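Enolase from the environmental genome shotgun sequencing of the Sargasso Sea (PDB 2QGY) is of unconfirmed function but has the magnesium-binding barrel of the mandelate racemase/muconate lactonizing branch of the enolase superfamily, and so probably acts on a carboxylate substrate. Local coordinates at residues I168-M173 against I181-K186; D152-I157 against E185-I190. All blocks are in the same frame, centred on the assembly; numbering follows the deposited sequence.

Interaction 1: residues I168-M173 against I181-K186; sequences IKIYPM and IQFVEK
F183 and I170 reach for each other from opposite directions, the phenylalanine from helix 177-191 and the isoleucine from strand 168-170. They illustrate how a beta-alpha-beta unit of a TIM-type barrel closes: the helix of the unit packs back onto the strand that precedes it in the chain. The ring of F183 extends toward the strand with CG anti to the backbone N (chi1 -178°), which carries its CE2 corner into the bend where the strand gives way to loop. There the ring meets three successive residues. CD1 of I170 approaches F183 CE2 obliquely at 4.0 Å, while CA of P172 lies in the ring plane, at the edge, 3.8 Å from F183 CD2. The carbonyl O of Y171 also stands 4.0 Å from F183 CE2, without a hydrogen bond. I170 has its CG1 branch between the backbone N and carbonyl carbon (chi1 59°), and its terminal methyl leads the approach. V184, one residue along the helix, adds a second, looser apolar contact, its CG2 4.4 Å from I170 CD1.

No hydrogen bond crosses between the segments; the contacts are chiefly apolar. Successive residues of the strand serve different purposes. K169 does not touch 181-186; its NZ forms salt bridges with E226, a ligand of the magnesium ion, and with E328, whereas I170 faces the helix layer. F213 of helix 207-217 also touches P172, while on the side of helix 177-191 V184 CG2 lies 3.7 Å from P172 CB.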
loop_
_atom_site.group_PDB
_atom_site.type_symbol
_atom_site.label_atom_id
_atom_site.label_comp_id
_atom_site.label_asym_id
_atom_site.label_seq_id
_atom_site.Cartn_x
_atom_site.Cartn_y
_atom_site.Cartn_z
ATOM N N ILE A 168 -6.486 -24.748 -16.014
ATOM C CA ILE A 168 -6.221 -23.559 -16.836
ATOM C C ILE A 168 -7.072 -22.414 -16.298
ATOM O O ILE A 168 -8.281 -22.591 -16.041
ATOM C CB ILE A 168 -6.535 -23.806 -18.346
ATOM C CG1 ILE A 168 -5.517 -24.789 -18.939
ATOM C CG2 ILE A 168 -6.497 -22.489 -19.155
ATOM C CD1 ILE A 168 -5.872 -25.309 -20.342
ATOM N N LYS A 169 -6.441 -21.257 -16.085
ATOM C CA LYS A 169 -7.181 -20.058 -15.691
ATOM C C LYS A 169 -7.346 -19.089 -16.863
ATOM O O LYS A 169 -6.380 -18.740 -17.518
ATOM C CB LYS A 169 -6.545 -19.377 -14.462
ATOM C CG LYS A 169 -7.407 -18.251 -13.936
ATOM C CD LYS A 169 -6.949 -17.687 -12.593
ATOM C CE LYS A 169 -5.599 -16.933 -12.696
ATOM N NZ LYS A 169 -5.045 -16.577 -11.329
ATOM N N ILE A 170 -8.589 -18.699 -17.158
ATOM C CA ILE A 170 -8.871 -17.727 -18.210
ATOM C C ILE A 170 -9.518 -16.446 -17.680
ATOM O O ILE A 170 -9.955 -16.388 -16.511
ATOM C CB ILE A 170 -9.790 -18.346 -19.296
ATOM C CG1 ILE A 170 -11.097 -18.815 -18.648
ATOM C CG2 ILE A 170 -9.073 -19.536 -20.001
ATOM C CD1 ILE A 170 -12.204 -19.136 -19.624
ATOM N N TYR A 171 -9.564 -15.423 -18.526
ATOM C CA TYR A 171 -10.143 -14.137 -18.185
ATOM C C TYR A 171 -11.332 -13.896 -19.118
ATOM O O TYR A 171 -11.168 -13.339 -20.208
ATOM C CB TYR A 171 -9.100 -13.017 -18.329
ATOM C CG TYR A 171 -7.994 -13.052 -17.281
ATOM C CD1 TYR A 171 -7.911 -12.067 -16.292
ATOM C CD2 TYR A 171 -7.038 -14.050 -17.302
ATOM C CE1 TYR A 171 -6.871 -12.105 -15.317
ATOM C CE2 TYR A 171 -6.018 -14.095 -16.338
ATOM C CZ TYR A 171 -5.966 -13.126 -15.354
ATOM O OH TYR A 171 -4.935 -13.168 -14.419
ATOM N N PRO A 172 -12.532 -14.346 -18.700
ATOM C CA PRO A 172 -13.687 -14.470 -19.596
ATOM C C PRO A 172 -14.557 -13.218 -19.702
ATOM O O PRO A 172 -15.520 -13.228 -20.468
ATOM C CB PRO A 172 -14.468 -15.618 -18.955
ATOM C CG PRO A 172 -14.268 -15.376 -17.473
ATOM C CD PRO A 172 -12.850 -14.836 -17.343
ATOM N N MET A 173 -14.244 -12.139 -18.983
ATOM C CA MET A 173 -15.106 -10.942 -19.099
ATOM C C MET A 173 -14.760 -10.148 -20.351
ATOM O O MET A 173 -13.809 -9.358 -20.365
ATOM C CB MET A 173 -15.056 -10.049 -17.851
ATOM C CG MET A 173 -15.525 -10.760 -16.574
ATOM S SD MET A 173 -17.222 -11.473 -16.536
ATOM C CE MET A 173 -18.173 -10.126 -15.877
ATOM N N ILE A 181 -19.742 -15.712 -22.299
ATOM C CA ILE A 181 -20.221 -17.086 -22.122
ATOM C C ILE A 181 -19.788 -18.015 -23.269
ATOM O O ILE A 181 -19.331 -19.140 -23.017
ATOM C CB ILE A 181 -21.772 -17.119 -21.878
ATOM C CG1 ILE A 181 -22.127 -16.420 -20.565
ATOM C CG2 ILE A 181 -22.309 -18.547 -21.890
ATOM C CD1 ILE A 181 -21.634 -17.155 -19.276
ATOM N N GLN A 182 -19.926 -17.538 -24.514
ATOM C CA GLN A 182 -19.433 -18.247 -25.700
ATOM C C GLN A 182 -17.984 -18.654 -25.546
ATOM O O GLN A 182 -17.598 -19.783 -25.864
ATOM C CB GLN A 182 -19.572 -17.390 -26.967
ATOM C CG GLN A 182 -20.790 -17.731 -27.799
ATOM C CD GLN A 182 -21.076 -19.228 -27.828
ATOM O OE1 GLN A 182 -20.298 -20.015 -28.384
ATOM N NE2 GLN A 182 -22.190 -19.630 -27.205
ATOM N N PHE A 183 -17.191 -17.716 -25.044
ATOM C CA PHE A 183 -15.798 -17.971 -24.755
ATOM C C PHE A 183 -15.619 -19.107 -23.746
ATOM O O PHE A 183 -14.830 -20.014 -23.992
ATOM C CB PHE A 183 -15.109 -16.687 -24.292
ATOM C CG PHE A 183 -13.649 -16.859 -24.013
ATOM C CD1 PHE A 183 -12.825 -17.542 -24.912
ATOM C CD2 PHE A 183 -13.092 -16.364 -22.838
ATOM C CE1 PHE A 183 -11.467 -17.718 -24.655
ATOM C CE2 PHE A 183 -11.738 -16.530 -22.571
ATOM C CZ PHE A 183 -10.919 -17.213 -23.470
ATOM N N VAL A 184 -16.360 -19.079 -22.637
ATOM C CA VAL A 184 -16.246 -20.152 -21.634
ATOM C C VAL A 184 -16.676 -21.491 -22.240
ATOM O O VAL A 184 -16.042 -22.523 -22.006
ATOM C CB VAL A 184 -17.032 -19.848 -20.317
ATOM C CG1 VAL A 184 -16.851 -20.958 -19.322
ATOM C CG2 VAL A 184 -16.576 -18.526 -19.685
ATOM N N GLU A 185 -17.743 -21.465 -23.034
ATOM C CA GLU A 185 -18.270 -22.683 -23.657
ATOM C C GLU A 185 -17.256 -23.349 -24.578
ATOM O O GLU A 185 -16.982 -24.550 -24.443
ATOM C CB GLU A 185 -19.564 -22.392 -24.412
ATOM C CG GLU A 185 -20.286 -23.663 -24.866
ATOM C CD GLU A 185 -21.570 -23.378 -25.606
ATOM O OE1 GLU A 185 -21.971 -22.197 -25.700
ATOM O OE2 GLU A 185 -22.191 -24.349 -26.098
ATOM N N LYS A 186 -16.693 -22.564 -25.497
ATOM C CA LYS A 186 -15.633 -23.032 -26.399
ATOM C C LYS A 186 -14.417 -23.568 -25.645
ATOM O O LYS A 186 -13.843 -24.591 -26.023
ATOM C CB LYS A 186 -15.239 -21.915 -27.370
ATOM C CG LYS A 186 -16.382 -21.559 -28.329
ATOM C CD LYS A 186 -16.355 -20.098 -28.797
ATOM C CE LYS A 186 -15.874 -19.940 -30.235
ATOM N NZ LYS A 186 -16.368 -18.654 -30.787
#

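Interaction 2: residues D152-I157 against E185-I190; sequences DYLRQI and EKVREI
L154 and I190 cross at about a right angle between two neighbouring helices of the barrel's outer layer, 150-162 and 177-191. The short segments run nearly parallel, with a crossing angle of -23° and axes 10.2 Å apart, as expected of successive helices around a beta/alpha-barrel. CD1 of I190 is lodged against the leucine, 3.8 Å from L154 CD2 and 3.6 Å from the backbone O of L154, with no hydrogen bond involved.

The close-packed part lies on the side facing the strands. I157 points toward the opposite helix and, with CG1 beside its own backbone N (chi1 -72°), sets CD1 3.8 Å from V187 CG2. Its other branch, CG2, meets V187 CG1 at 4.1 Å, so both methyls of the valine are engaged by one isoleucine. I170 of strand 168-170 touches I157 and V187 alike, closing this layer from beneath.

Toward solvent the fit changes character. K186 only borders the contact: its aliphatic chain crosses that of L154 at about a right angle, with K186 CE 3.9 Å from L154 CD1, and the ammonium turns away from the leucine. No salt bridge or hydrogen bond crosses between the segments, and the groups that meet are mostly branched aliphatic ones, which suggests that the spacing of the helices here depends mainly on shape complementarity and burial rather than on directional bonds.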
loop_
_atom_site.group_PDB
_atom_site.type_symbol
_atom_site.label_atom_id
_atom_site.label_comp_id
_atom_site.label_asym_id
_atom_site.label_seq_id
_atom_site.Cartn_x
_atom_site.Cartn_y
_atom_site.Cartn_z
ATOM N N ASP A 152 -7.350 -16.396 -31.000
ATOM C CA ASP A 152 -5.947 -16.505 -30.584
ATOM C C ASP A 152 -5.863 -17.131 -29.197
ATOM O O ASP A 152 -5.010 -17.970 -28.949
ATOM C CB ASP A 152 -5.257 -15.137 -30.601
ATOM C CG ASP A 152 -5.181 -14.529 -32.006
ATOM O OD1 ASP A 152 -5.116 -15.302 -32.992
ATOM O OD2 ASP A 152 -5.205 -13.278 -32.121
ATOM N N TYR A 153 -6.775 -16.746 -28.306
ATOM C CA TYR A 153 -6.816 -17.357 -26.981
ATOM C C TYR A 153 -7.125 -18.846 -27.059
ATOM O O TYR A 153 -6.450 -19.653 -26.426
ATOM C CB TYR A 153 -7.788 -16.636 -26.058
ATOM C CG TYR A 153 -7.161 -15.482 -25.339
ATOM C CD1 TYR A 153 -7.039 -14.238 -25.958
ATOM C CD2 TYR A 153 -6.668 -15.633 -24.041
ATOM C CE1 TYR A 153 -6.454 -13.165 -25.295
ATOM C CE2 TYR A 153 -6.087 -14.561 -23.366
ATOM C CZ TYR A 153 -5.982 -13.337 -24.001
ATOM O OH TYR A 153 -5.409 -12.264 -23.353
ATOM N N LEU A 154 -8.109 -19.207 -27.881
ATOM C CA LEU A 154 -8.485 -20.619 -28.063
ATOM C C LEU A 154 -7.346 -21.528 -28.508
ATOM O O LEU A 154 -7.193 -22.621 -27.965
ATOM C CB LEU A 154 -9.702 -20.756 -28.992
ATOM C CG LEU A 154 -10.987 -20.084 -28.505
ATOM C CD1 LEU A 154 -12.010 -20.078 -29.624
ATOM C CD2 LEU A 154 -11.557 -20.742 -27.252
ATOM N N ARG A 155 -6.540 -21.079 -29.470
ATOM C CA ARG A 155 -5.397 -21.859 -29.946
ATOM C C ARG A 155 -4.327 -21.961 -28.852
ATOM O O ARG A 155 -3.669 -22.992 -28.706
ATOM C CB ARG A 155 -4.797 -21.263 -31.230
ATOM C CG ARG A 155 -5.744 -21.269 -32.455
ATOM C CD ARG A 155 -5.183 -20.473 -33.658
ATOM N NE ARG A 155 -4.886 -19.072 -33.330
ATOM C CZ ARG A 155 -3.656 -18.577 -33.163
ATOM N NH1 ARG A 155 -2.587 -19.363 -33.306
ATOM N NH2 ARG A 155 -3.490 -17.294 -32.851
ATOM N N GLN A 156 -4.186 -20.897 -28.059
ATOM C CA GLN A 156 -3.284 -20.938 -26.903
ATOM C C GLN A 156 -3.821 -21.883 -25.837
ATOM O O GLN A 156 -3.053 -22.559 -25.161
ATOM C CB GLN A 156 -3.084 -19.542 -26.310
ATOM C CG GLN A 156 -1.979 -19.443 -25.220
ATOM C CD GLN A 156 -0.557 -19.547 -25.750
ATOM O OE1 GLN A 156 -0.325 -19.977 -26.878
ATOM N NE2 GLN A 156 0.409 -19.145 -24.928
ATOM N N ILE A 157 -5.140 -21.912 -25.677
ATOM C CA ILE A 157 -5.763 -22.824 -24.708
ATOM C C ILE A 157 -5.633 -24.292 -25.166
ATOM O O ILE A 157 -5.446 -25.164 -24.341
ATOM C CB ILE A 157 -7.226 -22.375 -24.351
ATOM C CG1 ILE A 157 -7.177 -21.115 -23.477
ATOM C CG2 ILE A 157 -7.985 -23.466 -23.593
ATOM C CD1 ILE A 157 -8.274 -20.145 -23.751
ATOM N N GLU A 185 -17.743 -21.465 -23.034
ATOM C CA GLU A 185 -18.270 -22.683 -23.657
ATOM C C GLU A 185 -17.256 -23.349 -24.578
ATOM O O GLU A 185 -16.982 -24.550 -24.443
ATOM C CB GLU A 185 -19.564 -22.392 -24.412
ATOM C CG GLU A 185 -20.286 -23.663 -24.866
ATOM C CD GLU A 185 -21.570 -23.378 -25.606
ATOM O OE1 GLU A 185 -21.971 -22.197 -25.700
ATOM O OE2 GLU A 185 -22.191 -24.349 -26.098
ATOM N N LYS A 186 -16.693 -22.564 -25.497
ATOM C CA LYS A 186 -15.633 -23.032 -26.399
ATOM C C LYS A 186 -14.417 -23.568 -25.645
ATOM O O LYS A 186 -13.843 -24.591 -26.023
ATOM C CB LYS A 186 -15.239 -21.915 -27.370
ATOM C CG LYS A 186 -16.382 -21.559 -28.329
ATOM C CD LYS A 186 -16.355 -20.098 -28.797
ATOM C CE LYS A 186 -15.874 -19.940 -30.235
ATOM N NZ LYS A 186 -16.368 -18.654 -30.787
ATOM N N VAL A 187 -14.034 -22.904 -24.551
ATOM C CA VAL A 187 -12.912 -23.392 -23.760
ATOM C C VAL A 187 -13.206 -24.776 -23.172
ATOM O O VAL A 187 -12.385 -25.687 -23.255
ATOM C CB VAL A 187 -12.520 -22.406 -22.612
ATOM C CG1 VAL A 187 -11.534 -23.061 -21.681
ATOM C CG2 VAL A 187 -11.952 -21.111 -23.186
ATOM N N ARG A 188 -14.379 -24.921 -22.574
ATOM C CA ARG A 188 -14.809 -26.189 -21.981
ATOM C C ARG A 188 -14.835 -27.323 -23.034
ATOM O O ARG A 188 -14.534 -28.480 -22.729
ATOM C CB ARG A 188 -16.159 -25.986 -21.259
ATOM C CG ARG A 188 -16.640 -27.138 -20.371
ATOM C CD ARG A 188 -15.555 -27.679 -19.480
ATOM N NE ARG A 188 -15.625 -27.161 -18.119
ATOM C CZ ARG A 188 -14.691 -27.363 -17.198
ATOM N NH1 ARG A 188 -13.581 -28.051 -17.493
ATOM N NH2 ARG A 188 -14.850 -26.851 -15.988
ATOM N N GLU A 189 -15.112 -26.971 -24.284
ATOM C CA GLU A 189 -15.111 -27.942 -25.379
ATOM C C GLU A 189 -13.713 -28.425 -25.742
ATOM O O GLU A 189 -13.521 -29.582 -26.109
ATOM C CB GLU A 189 -15.776 -27.350 -26.616
ATOM C CG GLU A 189 -16.245 -28.414 -27.574
ATOM C CD GLU A 189 -15.856 -28.133 -29.004
ATOM O OE1 GLU A 189 -16.041 -26.977 -29.457
ATOM O OE2 GLU A 189 -15.371 -29.080 -29.672
ATOM N N ILE A 190 -12.746 -27.522 -25.650
ATOM C CA ILE A 190 -11.353 -27.834 -25.913
ATOM C C ILE A 190 -10.754 -28.710 -24.820
ATOM O O ILE A 190 -10.035 -29.670 -25.114
ATOM C CB ILE A 190 -10.516 -26.526 -26.038
ATOM C CG1 ILE A 190 -11.021 -25.679 -27.214
ATOM C CG2 ILE A 190 -9.028 -26.837 -26.149
ATOM C CD1 ILE A 190 -10.347 -24.329 -27.346
#

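Interactions 1 and 2 show one helix serving two neighbours: helix 177-191 meets the end of strand 168-170 through 181-186 and helix 150-162 through 185-190. Their centres are 8 Å apart and the two contacts merge into continuous apolar packing. I157 CD1 joins them, 3.9 Å from I170 CG2 and 4.0 Å from F183 CZ, while F183 CE1 lies 4.0 Å from L154 CD2. The metal site sits on the inner side of this layer. The side chain of Y171 comes within about 4 Å of the magnesium ion, which is bound by D200, E226 and E252, so interaction 1 adjoins the probable active site and interaction 2 lies behind it on the barrel's exterior.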